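Long-range contacts in branched-chain phosphotransacylase (PDB 1YCO), which probably transfers branched-chain acyl groups between coenzyme A and phosphate: residues M1-P12 and L29-L40; F114-P125 and D214-N225. All coordinates share one frame; numbering follows the deposited sequence.

Contact 1. Residues M1-P12 and L29-L40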
loop_
_atom_site.group_PDB
_atom_site.type_symbol
_atom_site.label_atom_id
_atom_site.label_comp_id
_atom_site.label_asym_id
_atom_site.label_seq_id
_atom_site.Cartn_x
_atom_site.Cartn_y
_atom_site.Cartn_z
ATOM N N MET A 1 10.426 -4.012 -36.466
ATOM C CA MET A 1 11.285 -4.997 -35.765
ATOM C C MET A 1 11.790 -4.366 -34.481
ATOM O O MET A 1 12.207 -3.209 -34.474
ATOM C CB MET A 1 12.452 -5.396 -36.661
ATOM C CG MET A 1 13.093 -6.720 -36.306
ATOM S SD MET A 1 14.479 -6.520 -35.226
ATOM C CE MET A 1 15.668 -5.753 -36.364
ATOM N N ILE A 2 11.740 -5.130 -33.393
ATOM C CA ILE A 2 12.168 -4.636 -32.091
ATOM C C ILE A 2 13.403 -5.350 -31.567
ATOM O O ILE A 2 13.392 -6.561 -31.365
ATOM C CB ILE A 2 11.023 -4.777 -31.055
ATOM C CG1 ILE A 2 9.900 -3.805 -31.409
ATOM C CG2 ILE A 2 11.556 -4.550 -29.637
ATOM C CD1 ILE A 2 8.719 -3.850 -30.476
ATOM N N THR A 3 14.466 -4.584 -31.350
ATOM C CA THR A 3 15.705 -5.128 -30.822
ATOM C C THR A 3 15.794 -4.743 -29.341
ATOM O O THR A 3 15.484 -3.611 -28.971
ATOM C CB THR A 3 16.941 -4.551 -31.578
ATOM O OG1 THR A 3 16.864 -4.907 -32.961
ATOM C CG2 THR A 3 18.240 -5.092 -30.996
ATOM N N VAL A 4 16.201 -5.688 -28.499
ATOM C CA VAL A 4 16.337 -5.429 -27.071
ATOM C C VAL A 4 17.793 -5.579 -26.603
ATOM O O VAL A 4 18.474 -6.576 -26.890
ATOM C CB VAL A 4 15.445 -6.383 -26.222
ATOM C CG1 VAL A 4 15.526 -5.996 -24.756
ATOM C CG2 VAL A 4 13.995 -6.327 -26.690
ATOM N N SER A 5 18.263 -4.576 -25.874
ATOM C CA SER A 5 19.619 -4.561 -25.346
ATOM C C SER A 5 19.586 -4.988 -23.874
ATOM O O SER A 5 18.849 -4.422 -23.074
ATOM C CB SER A 5 20.187 -3.146 -25.500
ATOM O OG SER A 5 21.458 -2.997 -24.905
ATOM N N ILE A 6 20.388 -5.982 -23.514
ATOM C CA ILE A 6 20.394 -6.468 -22.137
ATOM C C ILE A 6 21.742 -6.315 -21.445
ATOM O O ILE A 6 22.749 -6.884 -21.880
ATOM C CB ILE A 6 19.984 -7.951 -22.082
ATOM C CG1 ILE A 6 18.669 -8.143 -22.851
ATOM C CG2 ILE A 6 19.859 -8.410 -20.625
ATOM C CD1 ILE A 6 18.074 -9.517 -22.757
ATOM N N ALA A 7 21.752 -5.557 -20.352
ATOM C CA ALA A 7 22.970 -5.330 -19.584
ATOM C C ALA A 7 23.149 -6.441 -18.551
ATOM O O ALA A 7 22.454 -6.478 -17.533
ATOM C CB ALA A 7 22.911 -3.966 -18.895
ATOM N N GLY A 8 24.087 -7.340 -18.828
ATOM C CA GLY A 8 24.339 -8.446 -17.933
ATOM C C GLY A 8 23.259 -9.494 -18.106
ATOM O O GLY A 8 22.719 -10.011 -17.128
ATOM N N GLY A 9 22.947 -9.812 -19.357
ATOM C CA GLY A 9 21.903 -10.784 -19.633
ATOM C C GLY A 9 22.354 -12.203 -19.914
ATOM O O GLY A 9 21.527 -13.071 -20.179
ATOM N N SER A 10 23.655 -12.458 -19.866
ATOM C CA SER A 10 24.121 -13.810 -20.130
ATOM C C SER A 10 23.953 -14.668 -18.880
ATOM O O SER A 10 24.932 -15.135 -18.298
ATOM C CB SER A 10 25.579 -13.795 -20.568
ATOM O OG SER A 10 25.964 -15.087 -20.998
ATOM N N GLN A 11 22.700 -14.883 -18.487
ATOM C CA GLN A 11 22.379 -15.659 -17.296
ATOM C C GLN A 11 21.254 -16.660 -17.561
ATOM O O GLN A 11 20.325 -16.374 -18.317
ATOM C CB GLN A 11 21.956 -14.707 -16.181
ATOM C CG GLN A 11 22.871 -13.502 -16.037
ATOM C CD GLN A 11 24.228 -13.856 -15.451
ATOM O OE1 GLN A 11 25.099 -12.997 -15.313
ATOM N NE2 GLN A 11 24.413 -15.122 -15.103
ATOM N N PRO A 12 21.312 -17.845 -16.928
ATOM C CA PRO A 12 20.252 -18.835 -17.162
ATOM C C PRO A 12 18.858 -18.288 -16.847
ATOM O O PRO A 12 17.855 -18.759 -17.392
ATOM C CB PRO A 12 20.665 -20.005 -16.266
ATOM C CG PRO A 12 21.356 -19.332 -15.126
ATOM C CD PRO A 12 22.192 -18.266 -15.821
ATOM N N LEU A 29 11.360 -9.974 -33.199
ATOM C CA LEU A 29 12.068 -9.644 -31.969
ATOM C C LEU A 29 13.520 -10.090 -32.070
ATOM O O LEU A 29 13.825 -11.090 -32.717
ATOM C CB LEU A 29 11.441 -10.362 -30.777
ATOM C CG LEU A 29 10.515 -9.617 -29.817
ATOM C CD1 LEU A 29 10.162 -10.555 -28.663
ATOM C CD2 LEU A 29 11.196 -8.366 -29.294
ATOM N N GLN A 30 14.410 -9.357 -31.414
ATOM C CA GLN A 30 15.829 -9.686 -31.415
ATOM C C GLN A 30 16.472 -9.293 -30.085
ATOM O O GLN A 30 16.127 -8.265 -29.499
ATOM C CB GLN A 30 16.527 -8.956 -32.563
ATOM C CG GLN A 30 18.038 -9.046 -32.529
ATOM C CD GLN A 30 18.680 -8.456 -33.771
ATOM O OE1 GLN A 30 18.576 -7.250 -34.039
ATOM N NE2 GLN A 30 19.344 -9.308 -34.542
ATOM N N PHE A 31 17.415 -10.106 -29.620
ATOM C CA PHE A 31 18.098 -9.834 -28.365
ATOM C C PHE A 31 19.612 -9.740 -28.514
ATOM O O PHE A 31 20.242 -10.555 -29.191
ATOM C CB PHE A 31 17.760 -10.909 -27.324
ATOM C CG PHE A 31 16.312 -10.923 -26.910
ATOM C CD1 PHE A 31 15.396 -11.765 -27.541
ATOM C CD2 PHE A 31 15.857 -10.082 -25.896
ATOM C CE1 PHE A 31 14.052 -11.771 -27.165
ATOM C CE2 PHE A 31 14.515 -10.082 -25.517
ATOM C CZ PHE A 31 13.609 -10.929 -26.151
ATOM N N ILE A 32 20.184 -8.728 -27.877
ATOM C CA ILE A 32 21.615 -8.495 -27.898
ATOM C C ILE A 32 22.028 -8.373 -26.438
ATOM O O ILE A 32 21.712 -7.390 -25.770
ATOM C CB ILE A 32 21.940 -7.205 -28.668
ATOM C CG1 ILE A 32 21.412 -7.331 -30.092
ATOM C CG2 ILE A 32 23.444 -6.954 -28.677
ATOM C CD1 ILE A 32 21.599 -6.092 -30.928
ATOM N N VAL A 33 22.731 -9.385 -25.949
ATOM C CA VAL A 33 23.155 -9.428 -24.562
ATOM C C VAL A 33 24.621 -9.102 -24.331
ATOM O O VAL A 33 25.491 -9.587 -25.052
ATOM C CB VAL A 33 22.903 -10.828 -23.971
ATOM C CG1 VAL A 33 23.340 -10.868 -22.510
ATOM C CG2 VAL A 33 21.434 -11.194 -24.115
ATOM N N PHE A 34 24.886 -8.299 -23.304
ATOM C CA PHE A 34 26.248 -7.922 -22.939
ATOM C C PHE A 34 26.496 -8.432 -21.526
ATOM O O PHE A 34 25.650 -8.263 -20.652
ATOM C CB PHE A 34 26.425 -6.400 -22.937
ATOM C CG PHE A 34 25.925 -5.720 -24.175
ATOM C CD1 PHE A 34 24.562 -5.562 -24.393
ATOM C CD2 PHE A 34 26.820 -5.203 -25.106
ATOM C CE1 PHE A 34 24.092 -4.893 -25.518
ATOM C CE2 PHE A 34 26.363 -4.533 -26.237
ATOM C CZ PHE A 34 24.994 -4.376 -26.442
ATOM N N ASP A 35 27.646 -9.046 -21.286
ATOM C CA ASP A 35 27.923 -9.549 -19.946
ATOM C C ASP A 35 29.402 -9.891 -19.766
ATOM O O ASP A 35 30.109 -10.196 -20.727
ATOM C CB ASP A 35 27.069 -10.803 -19.676
ATOM C CG ASP A 35 26.761 -11.013 -18.192
ATOM O OD1 ASP A 35 27.631 -10.705 -17.344
ATOM O OD2 ASP A 35 25.649 -11.509 -17.879
ATOM N N THR A 36 29.860 -9.833 -18.523
ATOM C CA THR A 36 31.235 -10.172 -18.214
ATOM C C THR A 36 31.309 -11.682 -18.025
ATOM O O THR A 36 32.389 -12.264 -18.053
ATOM C CB THR A 36 31.713 -9.473 -16.928
ATOM O OG1 THR A 36 30.722 -9.631 -15.902
ATOM C CG2 THR A 36 31.947 -7.994 -17.185
ATOM N N ASN A 37 30.149 -12.307 -17.834
ATOM C CA ASN A 37 30.056 -13.759 -17.643
ATOM C C ASN A 37 30.084 -14.449 -19.004
ATOM O O ASN A 37 29.654 -13.871 -20.000
ATOM C CB ASN A 37 28.752 -14.110 -16.917
ATOM C CG ASN A 37 28.719 -15.552 -16.425
ATOM O OD1 ASN A 37 29.568 -15.968 -15.631
ATOM N ND2 ASN A 37 27.736 -16.317 -16.890
ATOM N N GLU A 38 30.582 -15.680 -19.055
ATOM C CA GLU A 38 30.654 -16.396 -20.328
ATOM C C GLU A 38 29.263 -16.579 -20.934
ATOM O O GLU A 38 28.254 -16.416 -20.256
ATOM C CB GLU A 38 31.331 -17.763 -20.151
ATOM C CG GLU A 38 31.493 -18.551 -21.465
ATOM C CD GLU A 38 32.378 -17.831 -22.492
ATOM O OE1 GLU A 38 33.562 -18.216 -22.635
ATOM O OE2 GLU A 38 31.888 -16.879 -23.145
ATOM N N ASN A 39 29.227 -16.915 -22.219
ATOM C CA ASN A 39 27.978 -17.108 -22.931
ATOM C C ASN A 39 27.299 -18.434 -22.592
ATOM O O ASN A 39 27.959 -19.462 -22.435
ATOM C CB ASN A 39 28.230 -17.011 -24.432
ATOM C CG ASN A 39 26.969 -17.127 -25.241
ATOM O OD1 ASN A 39 25.876 -16.838 -24.758
ATOM N ND2 ASN A 39 27.111 -17.543 -26.496
ATOM N N LEU A 40 25.973 -18.402 -22.473
ATOM C CA LEU A 40 25.190 -19.598 -22.150
ATOM C C LEU A 40 24.278 -19.962 -23.318
ATOM O O LEU A 40 23.489 -20.910 -23.258
ATOM C CB LEU A 40 24.360 -19.344 -20.889
ATOM C CG LEU A 40 25.167 -18.905 -19.658
ATOM C CD1 LEU A 40 24.227 -18.524 -18.526
ATOM C CD2 LEU A 40 26.103 -20.033 -19.226
#

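Contact 2. Residues F114-P125 and D214-N225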
loop_
_atom_site.group_PDB
_atom_site.type_symbol
_atom_site.label_atom_id
_atom_site.label_comp_id
_atom_site.label_asym_id
_atom_site.label_seq_id
_atom_site.Cartn_x
_atom_site.Cartn_y
_atom_site.Cartn_z
ATOM N N PHE A 114 -5.266 -0.816 -15.017
ATOM C CA PHE A 114 -4.868 0.557 -14.748
ATOM C C PHE A 114 -3.369 0.727 -14.572
ATOM O O PHE A 114 -2.639 -0.220 -14.288
ATOM C CB PHE A 114 -5.584 1.089 -13.506
ATOM C CG PHE A 114 -5.278 0.330 -12.250
ATOM C CD1 PHE A 114 -4.048 0.459 -11.617
ATOM C CD2 PHE A 114 -6.243 -0.490 -11.677
ATOM C CE1 PHE A 114 -3.786 -0.216 -10.432
ATOM C CE2 PHE A 114 -5.986 -1.168 -10.490
ATOM C CZ PHE A 114 -4.758 -1.030 -9.867
ATOM N N LEU A 115 -2.918 1.959 -14.744
ATOM C CA LEU A 115 -1.517 2.255 -14.580
ATOM C C LEU A 115 -1.299 2.760 -13.155
ATOM O O LEU A 115 -2.167 3.403 -12.565
ATOM C CB LEU A 115 -1.075 3.299 -15.611
ATOM C CG LEU A 115 -1.369 2.984 -17.092
ATOM C CD1 LEU A 115 -0.728 4.072 -17.972
ATOM C CD2 LEU A 115 -0.796 1.626 -17.478
ATOM N N LEU A 116 -0.149 2.406 -12.601
ATOM C CA LEU A 116 0.242 2.813 -11.266
ATOM C C LEU A 116 1.555 3.552 -11.435
ATOM O O LEU A 116 2.467 3.066 -12.111
ATOM C CB LEU A 116 0.461 1.593 -10.371
ATOM C CG LEU A 116 1.001 1.852 -8.953
ATOM C CD1 LEU A 116 0.080 2.774 -8.179
ATOM C CD2 LEU A 116 1.151 0.519 -8.235
ATOM N N THR A 117 1.680 4.724 -10.837
ATOM C CA THR A 117 2.933 5.384 -11.033
ATOM C C THR A 117 3.695 5.987 -9.895
ATOM O O THR A 117 3.198 6.688 -9.003
ATOM C CB THR A 117 2.875 6.422 -12.180
ATOM O OG1 THR A 117 4.113 7.130 -12.213
ATOM C CG2 THR A 117 1.743 7.385 -11.994
ATOM N N ASP A 118 4.961 5.632 -10.014
ATOM C CA ASP A 118 6.071 5.989 -9.196
ATOM C C ASP A 118 6.282 5.336 -7.863
ATOM O O ASP A 118 6.168 5.959 -6.822
ATOM C CB ASP A 118 6.191 7.490 -9.111
ATOM C CG ASP A 118 7.582 7.949 -9.507
ATOM O OD1 ASP A 118 7.846 9.172 -9.443
ATOM O OD2 ASP A 118 8.403 7.064 -9.869
ATOM N N CYS A 119 6.664 4.066 -7.939
ATOM C CA CYS A 119 6.971 3.276 -6.766
ATOM C C CYS A 119 8.411 2.758 -6.839
ATOM O O CYS A 119 8.717 1.687 -6.307
ATOM C CB CYS A 119 5.997 2.119 -6.673
ATOM S SG CYS A 119 5.564 1.401 -8.257
ATOM N N ALA A 120 9.288 3.525 -7.499
ATOM C CA ALA A 120 10.702 3.161 -7.648
ATOM C C ALA A 120 11.672 4.323 -7.889
ATOM O O ALA A 120 12.832 4.253 -7.477
ATOM C CB ALA A 120 10.864 2.140 -8.778
ATOM N N MET A 121 11.214 5.385 -8.545
ATOM C CA MET A 121 12.089 6.516 -8.854
ATOM C C MET A 121 12.056 7.706 -7.886
ATOM O O MET A 121 13.024 7.964 -7.172
ATOM C CB MET A 121 11.807 7.043 -10.268
ATOM C CG MET A 121 12.212 6.126 -11.420
ATOM S SD MET A 121 14.011 5.798 -11.547
ATOM C CE MET A 121 14.591 7.352 -12.197
ATOM N N ASN A 122 10.951 8.440 -7.879
ATOM C CA ASN A 122 10.830 9.613 -7.031
ATOM C C ASN A 122 10.319 9.299 -5.635
ATOM O O ASN A 122 9.155 8.979 -5.448
ATOM C CB ASN A 122 9.939 10.628 -7.748
ATOM C CG ASN A 122 10.479 10.982 -9.139
ATOM O OD1 ASN A 122 11.371 11.819 -9.276
ATOM N ND2 ASN A 122 9.964 10.313 -10.169
ATOM N N ILE A 123 11.206 9.413 -4.652
ATOM C CA ILE A 123 10.872 9.115 -3.265
ATOM C C ILE A 123 9.645 9.795 -2.676
ATOM O O ILE A 123 8.726 9.129 -2.196
ATOM C CB ILE A 123 12.046 9.422 -2.346
ATOM C CG1 ILE A 123 13.259 8.599 -2.781
ATOM C CG2 ILE A 123 11.658 9.094 -0.876
ATOM C CD1 ILE A 123 14.541 8.975 -2.045
ATOM N N ALA A 124 9.641 11.118 -2.694
ATOM C CA ALA A 124 8.533 11.871 -2.123
ATOM C C ALA A 124 8.328 13.145 -2.929
ATOM O O ALA A 124 8.554 14.249 -2.446
ATOM C CB ALA A 124 8.838 12.206 -0.668
ATOM N N PRO A 125 7.871 12.995 -4.179
ATOM C CA PRO A 125 7.612 14.082 -5.127
ATOM C C PRO A 125 6.961 15.350 -4.568
ATOM O O PRO A 125 6.045 15.287 -3.741
ATOM C CB PRO A 125 6.730 13.413 -6.176
ATOM C CG PRO A 125 7.189 11.991 -6.152
ATOM C CD PRO A 125 7.331 11.719 -4.687
ATOM N N ASP A 214 -8.009 5.330 -14.715
ATOM C CA ASP A 214 -7.114 4.627 -15.629
ATOM C C ASP A 214 -5.667 4.634 -15.148
ATOM O O ASP A 214 -4.855 3.782 -15.523
ATOM C CB ASP A 214 -7.213 5.252 -17.011
ATOM C CG ASP A 214 -8.606 5.165 -17.567
ATOM O OD1 ASP A 214 -9.071 4.029 -17.787
ATOM O OD2 ASP A 214 -9.238 6.222 -17.774
ATOM N N ILE A 215 -5.356 5.616 -14.318
ATOM C CA ILE A 215 -4.028 5.761 -13.779
ATOM C C ILE A 215 -4.137 6.168 -12.325
ATOM O O ILE A 215 -4.905 7.067 -11.963
ATOM C CB ILE A 215 -3.241 6.866 -14.504
ATOM C CG1 ILE A 215 -3.134 6.540 -15.990
ATOM C CG2 ILE A 215 -1.856 7.032 -13.857
ATOM C CD1 ILE A 215 -2.486 7.625 -16.807
ATOM N N LEU A 216 -3.357 5.511 -11.484
ATOM C CA LEU A 216 -3.356 5.849 -10.076
ATOM C C LEU A 216 -2.002 6.499 -9.826
ATOM O O LEU A 216 -0.987 6.009 -10.297
ATOM C CB LEU A 216 -3.511 4.591 -9.226
ATOM C CG LEU A 216 -4.742 3.694 -9.435
ATOM C CD1 LEU A 216 -4.663 2.485 -8.497
ATOM C CD2 LEU A 216 -6.021 4.484 -9.173
ATOM N N VAL A 217 -2.012 7.625 -9.121
ATOM C CA VAL A 217 -0.800 8.356 -8.770
ATOM C C VAL A 217 -0.682 8.422 -7.234
ATOM O O VAL A 217 -1.540 8.989 -6.547
ATOM C CB VAL A 217 -0.819 9.803 -9.338
ATOM C CG1 VAL A 217 0.493 10.518 -9.027
ATOM C CG2 VAL A 217 -1.048 9.772 -10.827
ATOM N N VAL A 218 0.386 7.824 -6.709
ATOM C CA VAL A 218 0.650 7.785 -5.274
ATOM C C VAL A 218 1.501 8.965 -4.835
ATOM O O VAL A 218 2.132 9.618 -5.651
ATOM C CB VAL A 218 1.373 6.492 -4.874
ATOM C CG1 VAL A 218 0.485 5.291 -5.194
ATOM C CG2 VAL A 218 2.697 6.400 -5.621
ATOM N N PRO A 219 1.529 9.246 -3.521
ATOM C CA PRO A 219 2.307 10.363 -2.959
ATOM C C PRO A 219 3.782 10.036 -2.770
ATOM O O PRO A 219 4.644 10.900 -2.921
ATOM C CB PRO A 219 1.650 10.606 -1.590
ATOM C CG PRO A 219 0.371 9.858 -1.623
ATOM C CD PRO A 219 0.648 8.664 -2.490
ATOM N N THR A 220 4.057 8.784 -2.429
ATOM C CA THR A 220 5.414 8.371 -2.148
ATOM C C THR A 220 5.717 6.959 -2.639
ATOM O O THR A 220 4.809 6.154 -2.864
ATOM C CB THR A 220 5.672 8.421 -0.629
ATOM O OG1 THR A 220 4.873 7.426 0.025
ATOM C CG2 THR A 220 5.304 9.787 -0.073
ATOM N N ILE A 221 7.005 6.660 -2.783
ATOM C CA ILE A 221 7.418 5.341 -3.223
ATOM C C ILE A 221 6.858 4.263 -2.271
ATOM O O ILE A 221 6.463 3.195 -2.723
ATOM C CB ILE A 221 8.990 5.256 -3.349
ATOM C CG1 ILE A 221 9.436 5.945 -4.639
ATOM C CG2 ILE A 221 9.464 3.804 -3.397
ATOM C CD1 ILE A 221 10.924 5.855 -4.913
ATOM N N ASP A 222 6.801 4.548 -0.971
ATOM C CA ASP A 222 6.271 3.577 -0.013
ATOM C C ASP A 222 4.837 3.147 -0.340
ATOM O O ASP A 222 4.510 1.958 -0.313
ATOM C CB ASP A 222 6.329 4.130 1.412
ATOM C CG ASP A 222 7.757 4.215 1.937
ATOM O OD1 ASP A 222 8.444 3.171 1.997
ATOM O OD2 ASP A 222 8.206 5.327 2.280
ATOM N N VAL A 223 3.988 4.108 -0.669
ATOM C CA VAL A 223 2.614 3.796 -0.996
ATOM C C VAL A 223 2.565 2.934 -2.272
ATOM O O VAL A 223 2.009 1.837 -2.274
ATOM C CB VAL A 223 1.806 5.104 -1.174
ATOM C CG1 VAL A 223 0.375 4.805 -1.573
ATOM C CG2 VAL A 223 1.839 5.903 0.126
ATOM N N GLY A 224 3.162 3.422 -3.352
ATOM C CA GLY A 224 3.167 2.673 -4.595
ATOM C C GLY A 224 3.767 1.278 -4.502
ATOM O O GLY A 224 3.245 0.318 -5.086
ATOM N N ASN A 225 4.877 1.167 -3.776
ATOM C CA ASN A 225 5.568 -0.106 -3.581
ATOM C C ASN A 225 4.671 -1.084 -2.836
ATOM O O ASN A 225 4.497 -2.227 -3.250
ATOM C CB ASN A 225 6.855 0.087 -2.762
ATOM C CG ASN A 225 7.562 -1.235 -2.447
ATOM O OD1 ASN A 225 8.322 -1.743 -3.261
ATOM N ND2 ASN A 225 7.300 -1.793 -1.266
HETATM O O HOH W 1 4.444 9.212 -7.004
HETATM O O HOH W 2 8.720 7.270 0.269
HETATM O O HOH W 3 4.854 13.798 -1.984
#

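Contact 1. Residues M1-P12 and L29-L40
Strands 2-7 and 29-35 are the two parallel strands of a beta-alpha-beta unit, and Val4 and Ile6 meet Phe31 on the face that helix 12-24 covers. Ile2 O accepts from Gln30 N; Val4 and Ile6 each donate N, to Gln30 O and Ile32 O, and accept at O, from Ile32 N and Phe34 N. Phe31 holds CG beside its own backbone N (chi1 -65°), and CD2 lies 3.7 Å from Val4 CB and 3.9 Å from Ile6 CD1; beta-branched and aromatic residues suit this buried face, where Val18, Ala21 and Leu22 of the helix pack on the Phe31 side chain. On the other face, Thr3 OG1 donates to Gln30 OE1 over 3.1 Å, in the carbonyl plane on a lone pair. Phe34 turns its ring edge to Ile6 O, with CD1 3.4 Å from that oxygen. Gly8, as glycine easily can, turns the chain with positive phi while its N bonds to Phe34 O. Ser10 OG donates to Glu38 O at 2.7 Å, and Asp35 OD2 receives a weak bond from Ser10 N. The other carboxylate oxygen, Asp35 OD1, accepts from Asn37 N, making an Asx turn. Strand, helix and parallel strand form a beta-alpha-beta crossover, the building block of parallel alpha/beta sheets.

Contact 2. Residues F114-P125 and D214-N225
Parallel backbone pairing joins Leu115 to Asp214 and Leu216: Leu115 N donates to Asp214 O at 2.8 Å, Leu115 O accepts from Leu216 N, and Thr117 N reaches Leu216 O. Past the strand ends, Ile221 N, in the first turn of helix 221-234, donates to Ile123 O over 3.1 Å at 165°, tying the loop after strand 113-117 to the helix start.

Apolar packing differs on the two sheet faces, both buried and suited to aliphatic side chains. Phe114 holds CG between its backbone N and carbonyl carbon (chi1 61°), and Leu216 CD1 lies over one ring face, 3.8 Å from the centroid and offset toward the rim, a CH-pi contact. Leu116 CD1 continues this face to Val218 CG1, the two side chains crossing at about a right angle. On the other face, Leu115 CB and CD1 lie beside Ile215 CG1, and Thr117 CG2 lies alongside Val217 CG2 at 3.9 Å; threonine suits this place because its methyl packs while OG1 bonds to His102 O. Ile221 CD1 lies 3.4 Å from Ala120 C, and its CG1 is by Asn122 O. The absence of a side chain at Gly224 lets Cys119 CB settle against the helix backbone.

Among polar groups, Asn122 ND2 bonds to the syn lone pair of Asp118 OD1 and to Leu100 O, linking the loop to the chain entering strand 101-107. One water donates to both Ile123 O and Asp222 OD2, and another to Pro125 O and Pro219 O. Asp222 OD1 binds Ala156 N and Ser166 OG of the second subunit, placing the start of helix 221-234 at that interface.

Neighbouring parallel strands whose C-terminal ends lead into a loop and a helix N-terminus are typical of an alpha/beta sheet.

How the contacts relate
Contact 1 and contact 2 lie on opposite sides of the chain's centre, their own centres about 29 Å apart and their nearest atoms about 15 Å apart. Each pairs neighbouring parallel strands, but in different sheets: contact 1 in the all-parallel five-stranded one, contact 2 in the mixed six-stranded one. The strands of contact 1 are successive and linked by one helix, whereas those of contact 2 come together from far apart in sequence. Contact 1 is mostly buried, with an apolar face under helix 12-24 and a more polar, partly exposed face holding Thr3 and Gln30. Contact 2 is buried at its strands and partly exposed at its loop, where bridging waters and the second subunit join in.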